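Local coordinates for cobalamin biosynthesis protein CobN (Mycobacterium tuberculosis, PDB 7C6O) that is the large, catalytic subunit of cobaltochelatase, which inserts cobalt into the corrin ring during cobalamin biosynthesis, at residues 1068-1082 and 1145-1157. Residues are numbered along the deposited sequence; the frame is centred on the assembly and turned at random.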
loop_
_atom_site.group_PDB
_atom_site.type_symbol
_atom_site.label_atom_id
_atom_site.label_comp_id
_atom_site.label_asym_id
_atom_site.label_seq_id
_atom_site.Cartn_x
_atom_site.Cartn_y
_atom_site.Cartn_z
ATOM N N ILE A 1068 5.942 -15.538 9.426
ATOM C CA ILE A 1068 5.302 -16.260 8.330
ATOM C C ILE A 1068 4.149 -17.137 8.788
ATOM O O ILE A 1068 3.376 -17.615 7.947
ATOM C CB ILE A 1068 6.323 -17.118 7.554
ATOM C CG1 ILE A 1068 6.933 -18.191 8.457
ATOM C CG2 ILE A 1068 7.405 -16.236 6.957
ATOM C CD1 ILE A 1068 7.693 -19.268 7.694
ATOM N N ALA A 1069 4.012 -17.365 10.093
ATOM C CA ALA A 1069 2.858 -18.052 10.654
ATOM C C ALA A 1069 1.846 -17.082 11.250
ATOM O O ALA A 1069 0.881 -17.520 11.884
ATOM C CB ALA A 1069 3.308 -19.066 11.711
ATOM N N ASP A 1070 2.051 -15.774 11.055
ATOM C CA ASP A 1070 1.166 -14.727 11.552
ATOM C C ASP A 1070 0.235 -14.164 10.494
ATOM O O ASP A 1070 -0.738 -13.488 10.846
ATOM C CB ASP A 1070 1.981 -13.559 12.126
ATOM C CG ASP A 1070 2.289 -13.732 13.585
ATOM O OD1 ASP A 1070 1.523 -14.444 14.267
ATOM O OD2 ASP A 1070 3.291 -13.149 14.052
ATOM N N SER A 1071 0.519 -14.398 9.216
ATOM C CA SER A 1071 -0.286 -13.858 8.132
ATOM C C SER A 1071 -0.515 -14.935 7.085
ATOM O O SER A 1071 0.397 -15.700 6.759
ATOM C CB SER A 1071 0.377 -12.642 7.476
ATOM O OG SER A 1071 -0.363 -12.219 6.341
ATOM N N ASP A 1072 -1.740 -14.984 6.563
ATOM C CA ASP A 1072 -2.086 -15.962 5.541
ATOM C C ASP A 1072 -1.340 -15.730 4.232
ATOM O O ASP A 1072 -1.244 -16.652 3.416
ATOM C CB ASP A 1072 -3.588 -15.919 5.276
ATOM C CG ASP A 1072 -4.076 -14.517 4.969
ATOM O OD1 ASP A 1072 -4.195 -13.708 5.914
ATOM O OD2 ASP A 1072 -4.306 -14.218 3.780
ATOM N N ASP A 1073 -0.816 -14.524 4.012
ATOM C CA ASP A 1073 -0.269 -14.195 2.700
ATOM C C ASP A 1073 0.996 -14.984 2.388
ATOM O O ASP A 1073 1.270 -15.270 1.217
ATOM C CB ASP A 1073 -0.005 -12.694 2.612
ATOM C CG ASP A 1073 -1.284 -11.888 2.531
ATOM O OD1 ASP A 1073 -2.173 -12.263 1.735
ATOM O OD2 ASP A 1073 -1.407 -10.892 3.272
ATOM N N TYR A 1074 1.771 -15.359 3.409
ATOM C CA TYR A 1074 3.012 -16.076 3.141
ATOM C C TYR A 1074 2.731 -17.464 2.577
ATOM O O TYR A 1074 3.266 -17.832 1.525
ATOM C CB TYR A 1074 3.874 -16.143 4.405
ATOM C CG TYR A 1074 4.430 -14.788 4.777
ATOM C CD1 TYR A 1074 5.578 -14.295 4.168
ATOM C CD2 TYR A 1074 3.787 -13.986 5.711
ATOM C CE1 TYR A 1074 6.077 -13.047 4.490
ATOM C CE2 TYR A 1074 4.282 -12.737 6.042
ATOM C CZ TYR A 1074 5.424 -12.273 5.427
ATOM O OH TYR A 1074 5.917 -11.031 5.754
ATOM N N PHE A 1075 1.873 -18.248 3.236
ATOM C CA PHE A 1075 1.615 -19.581 2.701
ATOM C C PHE A 1075 0.862 -19.508 1.376
ATOM O O PHE A 1075 1.050 -20.374 0.517
ATOM C CB PHE A 1075 0.886 -20.459 3.735
ATOM C CG PHE A 1075 -0.626 -20.367 3.705
ATOM C CD1 PHE A 1075 -1.372 -21.104 2.791
ATOM C CD2 PHE A 1075 -1.300 -19.592 4.636
ATOM C CE1 PHE A 1075 -2.759 -21.030 2.777
ATOM C CE2 PHE A 1075 -2.686 -19.517 4.633
ATOM C CZ PHE A 1075 -3.418 -20.237 3.699
ATOM N N GLN A 1076 0.040 -18.476 1.178
ATOM C CA GLN A 1076 -0.686 -18.348 -0.084
ATOM C C GLN A 1076 0.268 -18.144 -1.253
ATOM O O GLN A 1076 0.183 -18.844 -2.270
ATOM C CB GLN A 1076 -1.674 -17.187 -0.011
ATOM C CG GLN A 1076 -2.916 -17.459 0.801
ATOM C CD GLN A 1076 -4.036 -16.508 0.436
ATOM O OE1 GLN A 1076 -4.727 -16.706 -0.562
ATOM N NE2 GLN A 1076 -4.212 -15.463 1.237
ATOM N N TYR A 1077 1.180 -17.179 -1.130
ATOM C CA TYR A 1077 2.092 -16.855 -2.224
ATOM C C TYR A 1077 3.288 -17.800 -2.253
ATOM O O TYR A 1077 3.570 -18.433 -3.277
ATOM C CB TYR A 1077 2.560 -15.403 -2.100
ATOM C CG TYR A 1077 1.527 -14.396 -2.541
ATOM C CD1 TYR A 1077 0.526 -13.974 -1.674
ATOM C CD2 TYR A 1077 1.550 -13.867 -3.825
ATOM C CE1 TYR A 1077 -0.424 -13.052 -2.074
ATOM C CE2 TYR A 1077 0.606 -12.946 -4.233
ATOM C CZ TYR A 1077 -0.377 -12.543 -3.354
ATOM O OH TYR A 1077 -1.314 -11.626 -3.755
ATOM N N HIS A 1078 4.008 -17.895 -1.136
ATOM C CA HIS A 1078 5.212 -18.718 -1.087
ATOM C C HIS A 1078 4.862 -20.198 -1.164
ATOM O O HIS A 1078 5.357 -20.925 -2.032
ATOM C CB HIS A 1078 5.992 -18.408 0.191
ATOM C CG HIS A 1078 7.383 -18.956 0.208
ATOM N ND1 HIS A 1078 8.033 -19.292 1.377
ATOM C CD2 HIS A 1078 8.262 -19.199 -0.794
ATOM C CE1 HIS A 1078 9.246 -19.729 1.094
ATOM N NE2 HIS A 1078 9.411 -19.680 -0.216
ATOM N N GLY A 1079 4.002 -20.663 -0.258
ATOM C CA GLY A 1079 3.577 -22.051 -0.308
ATOM C C GLY A 1079 2.821 -22.379 -1.582
ATOM O O GLY A 1079 2.958 -23.474 -2.129
ATOM N N GLY A 1080 2.020 -21.432 -2.071
ATOM C CA GLY A 1080 1.310 -21.652 -3.321
ATOM C C GLY A 1080 2.243 -21.863 -4.497
ATOM O O GLY A 1080 1.996 -22.719 -5.353
ATOM N N MET A 1081 3.329 -21.089 -4.557
ATOM C CA MET A 1081 4.317 -21.305 -5.610
ATOM C C MET A 1081 4.958 -22.682 -5.484
ATOM O O MET A 1081 5.107 -23.396 -6.482
ATOM C CB MET A 1081 5.380 -20.209 -5.572
ATOM C CG MET A 1081 6.490 -20.396 -6.597
ATOM S SD MET A 1081 7.645 -19.013 -6.657
ATOM C CE MET A 1081 6.662 -17.775 -7.504
ATOM N N VAL A 1082 5.331 -23.077 -4.263
ATOM C CA VAL A 1082 5.927 -24.395 -4.048
ATOM C C VAL A 1082 4.983 -25.491 -4.528
ATOM O O VAL A 1082 5.388 -26.415 -5.243
ATOM C CB VAL A 1082 6.295 -24.583 -2.565
ATOM C CG1 VAL A 1082 6.745 -26.013 -2.309
ATOM C CG2 VAL A 1082 7.376 -23.593 -2.153
ATOM N N ALA A 1145 -5.383 -18.362 14.548
ATOM C CA ALA A 1145 -4.899 -18.029 13.213
ATOM C C ALA A 1145 -3.554 -18.686 12.944
ATOM O O ALA A 1145 -3.295 -19.155 11.829
ATOM C CB ALA A 1145 -4.798 -16.513 13.047
ATOM N N THR A 1146 -2.686 -18.734 13.961
ATOM C CA THR A 1146 -1.390 -19.385 13.807
ATOM C C THR A 1146 -1.552 -20.852 13.425
ATOM O O THR A 1146 -0.820 -21.361 12.570
ATOM C CB THR A 1146 -0.576 -19.246 15.096
ATOM O OG1 THR A 1146 -0.304 -17.860 15.345
ATOM C CG2 THR A 1146 0.744 -20.002 14.990
ATOM N N VAL A 1147 -2.517 -21.545 14.036
ATOM C CA VAL A 1147 -2.770 -22.934 13.662
ATOM C C VAL A 1147 -3.187 -23.022 12.199
ATOM O O VAL A 1147 -2.717 -23.893 11.456
ATOM C CB VAL A 1147 -3.827 -23.561 14.592
ATOM C CG1 VAL A 1147 -4.175 -24.963 14.124
ATOM C CG2 VAL A 1147 -3.321 -23.589 16.030
ATOM N N ASP A 1148 -4.063 -22.116 11.761
ATOM C CA ASP A 1148 -4.537 -22.144 10.379
ATOM C C ASP A 1148 -3.409 -21.866 9.394
ATOM O O ASP A 1148 -3.342 -22.488 8.328
ATOM C CB ASP A 1148 -5.663 -21.126 10.187
ATOM C CG ASP A 1148 -7.004 -21.616 10.711
ATOM O OD1 ASP A 1148 -7.139 -22.823 11.002
ATOM O OD2 ASP A 1148 -7.927 -20.783 10.833
ATOM N N TYR A 1149 -2.518 -20.930 9.725
ATOM C CA TYR A 1149 -1.479 -20.543 8.778
ATOM C C TYR A 1149 -0.357 -21.571 8.734
ATOM O O TYR A 1149 0.212 -21.823 7.668
ATOM C CB TYR A 1149 -0.944 -19.151 9.124
ATOM C CG TYR A 1149 -2.031 -18.094 9.173
ATOM C CD1 TYR A 1149 -3.213 -18.253 8.454
ATOM C CD2 TYR A 1149 -1.885 -16.948 9.946
ATOM C CE1 TYR A 1149 -4.215 -17.301 8.501
ATOM C CE2 TYR A 1149 -2.884 -15.986 9.996
ATOM C CZ TYR A 1149 -4.044 -16.170 9.273
ATOM O OH TYR A 1149 -5.041 -15.221 9.319
ATOM N N LEU A 1150 -0.032 -22.182 9.876
ATOM C CA LEU A 1150 0.861 -23.334 9.855
ATOM C C LEU A 1150 0.266 -24.465 9.026
ATOM O O LEU A 1150 0.973 -25.103 8.237
ATOM C CB LEU A 1150 1.150 -23.806 11.280
ATOM C CG LEU A 1150 2.083 -22.921 12.106
ATOM C CD1 LEU A 1150 2.211 -23.466 13.521
ATOM C CD2 LEU A 1150 3.452 -22.816 11.443
ATOM N N PHE A 1151 -1.035 -24.719 9.186
ATOM C CA PHE A 1151 -1.713 -25.715 8.363
ATOM C C PHE A 1151 -1.619 -25.355 6.885
ATOM O O PHE A 1151 -1.332 -26.215 6.043
ATOM C CB PHE A 1151 -3.176 -25.839 8.798
ATOM C CG PHE A 1151 -3.994 -26.779 7.947
ATOM C CD1 PHE A 1151 -4.075 -28.127 8.260
ATOM C CD2 PHE A 1151 -4.690 -26.313 6.839
ATOM C CE1 PHE A 1151 -4.828 -28.994 7.485
ATOM C CE2 PHE A 1151 -5.443 -27.175 6.059
ATOM C CZ PHE A 1151 -5.513 -28.517 6.383
ATOM N N GLY A 1152 -1.862 -24.085 6.552
ATOM C CA GLY A 1152 -1.779 -23.666 5.161
ATOM C C GLY A 1152 -0.401 -23.887 4.566
ATOM O O GLY A 1152 -0.268 -24.363 3.436
ATOM N N TYR A 1153 0.645 -23.556 5.328
ATOM C CA TYR A 1153 2.009 -23.785 4.866
ATOM C C TYR A 1153 2.341 -25.271 4.811
ATOM O O TYR A 1153 3.153 -25.693 3.978
ATOM C CB TYR A 1153 2.990 -23.058 5.784
ATOM C CG TYR A 1153 3.769 -21.931 5.141
ATOM C CD1 TYR A 1153 3.894 -20.705 5.780
ATOM C CD2 TYR A 1153 4.405 -22.099 3.916
ATOM C CE1 TYR A 1153 4.615 -19.670 5.214
ATOM C CE2 TYR A 1153 5.132 -21.067 3.339
ATOM C CZ TYR A 1153 5.233 -19.854 3.999
ATOM O OH TYR A 1153 5.954 -18.818 3.448
ATOM N N ASP A 1154 1.740 -26.074 5.694
ATOM C CA ASP A 1154 1.955 -27.516 5.643
ATOM C C ASP A 1154 1.227 -28.134 4.457
ATOM O O ASP A 1154 1.787 -28.979 3.747
ATOM C CB ASP A 1154 1.497 -28.165 6.953
ATOM C CG ASP A 1154 2.031 -29.580 7.124
ATOM O OD1 ASP A 1154 3.140 -29.861 6.625
ATOM O OD2 ASP A 1154 1.340 -30.413 7.752
ATOM N N ALA A 1155 -0.019 -27.716 4.221
ATOM C CA ALA A 1155 -0.776 -28.235 3.087
ATOM C C ALA A 1155 -0.079 -27.927 1.767
ATOM O O ALA A 1155 -0.089 -28.750 0.844
ATOM C CB ALA A 1155 -2.191 -27.656 3.091
ATOM N N THR A 1156 0.539 -26.751 1.659
ATOM C CA THR A 1156 1.172 -26.362 0.406
ATOM C C THR A 1156 2.623 -26.820 0.308
ATOM O O THR A 1156 3.055 -27.262 -0.762
ATOM C CB THR A 1156 1.098 -24.841 0.220
ATOM O OG1 THR A 1156 1.615 -24.178 1.386
ATOM C CG2 THR A 1156 -0.344 -24.400 -0.032
ATOM N N ALA A 1157 3.389 -26.739 1.402
ATOM C CA ALA A 1157 4.824 -26.980 1.331
ATOM C C ALA A 1157 5.350 -28.025 2.308
ATOM O O ALA A 1157 6.549 -28.323 2.272
ATOM C CB ALA A 1157 5.589 -25.665 1.540
HETATM O O HOH W 1 -6.848 -14.515 7.614
#
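Tyr1153 enters helix 1072-1082 as a knob among Tyr1074, Phe1075, His1078 and Gly1079. Phe1075 CB lies 3.7 Å from the centroid of the Tyr1153 ring and 20° off its normal, a CH-pi contact over the face, while Ile1068 O meets the edge of that ring in its plane. The hydroxyl reaches past to the imidazole: Tyr1153 OH and His1078 ND1 are hydrogen-bonded at 3.0 Å, the oxygen near the imidazole plane and the two rings almost perpendicular. His1078 NE2 is bonded to Ala1057 O of strand 1056-1061, so both ring nitrogens are engaged and the rotation of the imidazole is fixed.

Phe1075 CG lies between its backbone N and carbonyl carbon (chi1 88°), which lays the ring against the Gly1152 backbone, with Gly1152 CA 3.7 Å from the ring centroid, over one face. One turn on, Thr1156 CB approaches Gly1079 O to 3.3 Å, and Thr1156 OG1 turns back to donate to Gly1152 O. Gly1152 and Gly1079 have no side chain on the sides that face the partner helix, which allows both contacts; the segment axes come within 8.1 Å, 16° from parallel.

The end at Tyr1149 is more open. The turn into helix 1072-1082 covers one face of its ring, where the buried Asp1072 N, without a hydrogen-bond partner in the model, lies over the centre; Ala1069 O is 3.4 Å from Tyr1149 CD2 at the edge. Tyr1149 is partly exposed, and its hydroxyl is joined to Asp1072 OD1 through a water, 2.6 Å from Tyr1149 OH. Nearby, Asp1070 forms salt bridges with Arg698 and Arg1122.

This tight, glycine-mediated helix packing joins helix 1136-1157 to the helix of the beta-alpha-beta crossover between neighbouring parallel strands 1056-1061 and 1094-1099 of the eight-stranded mixed sheet.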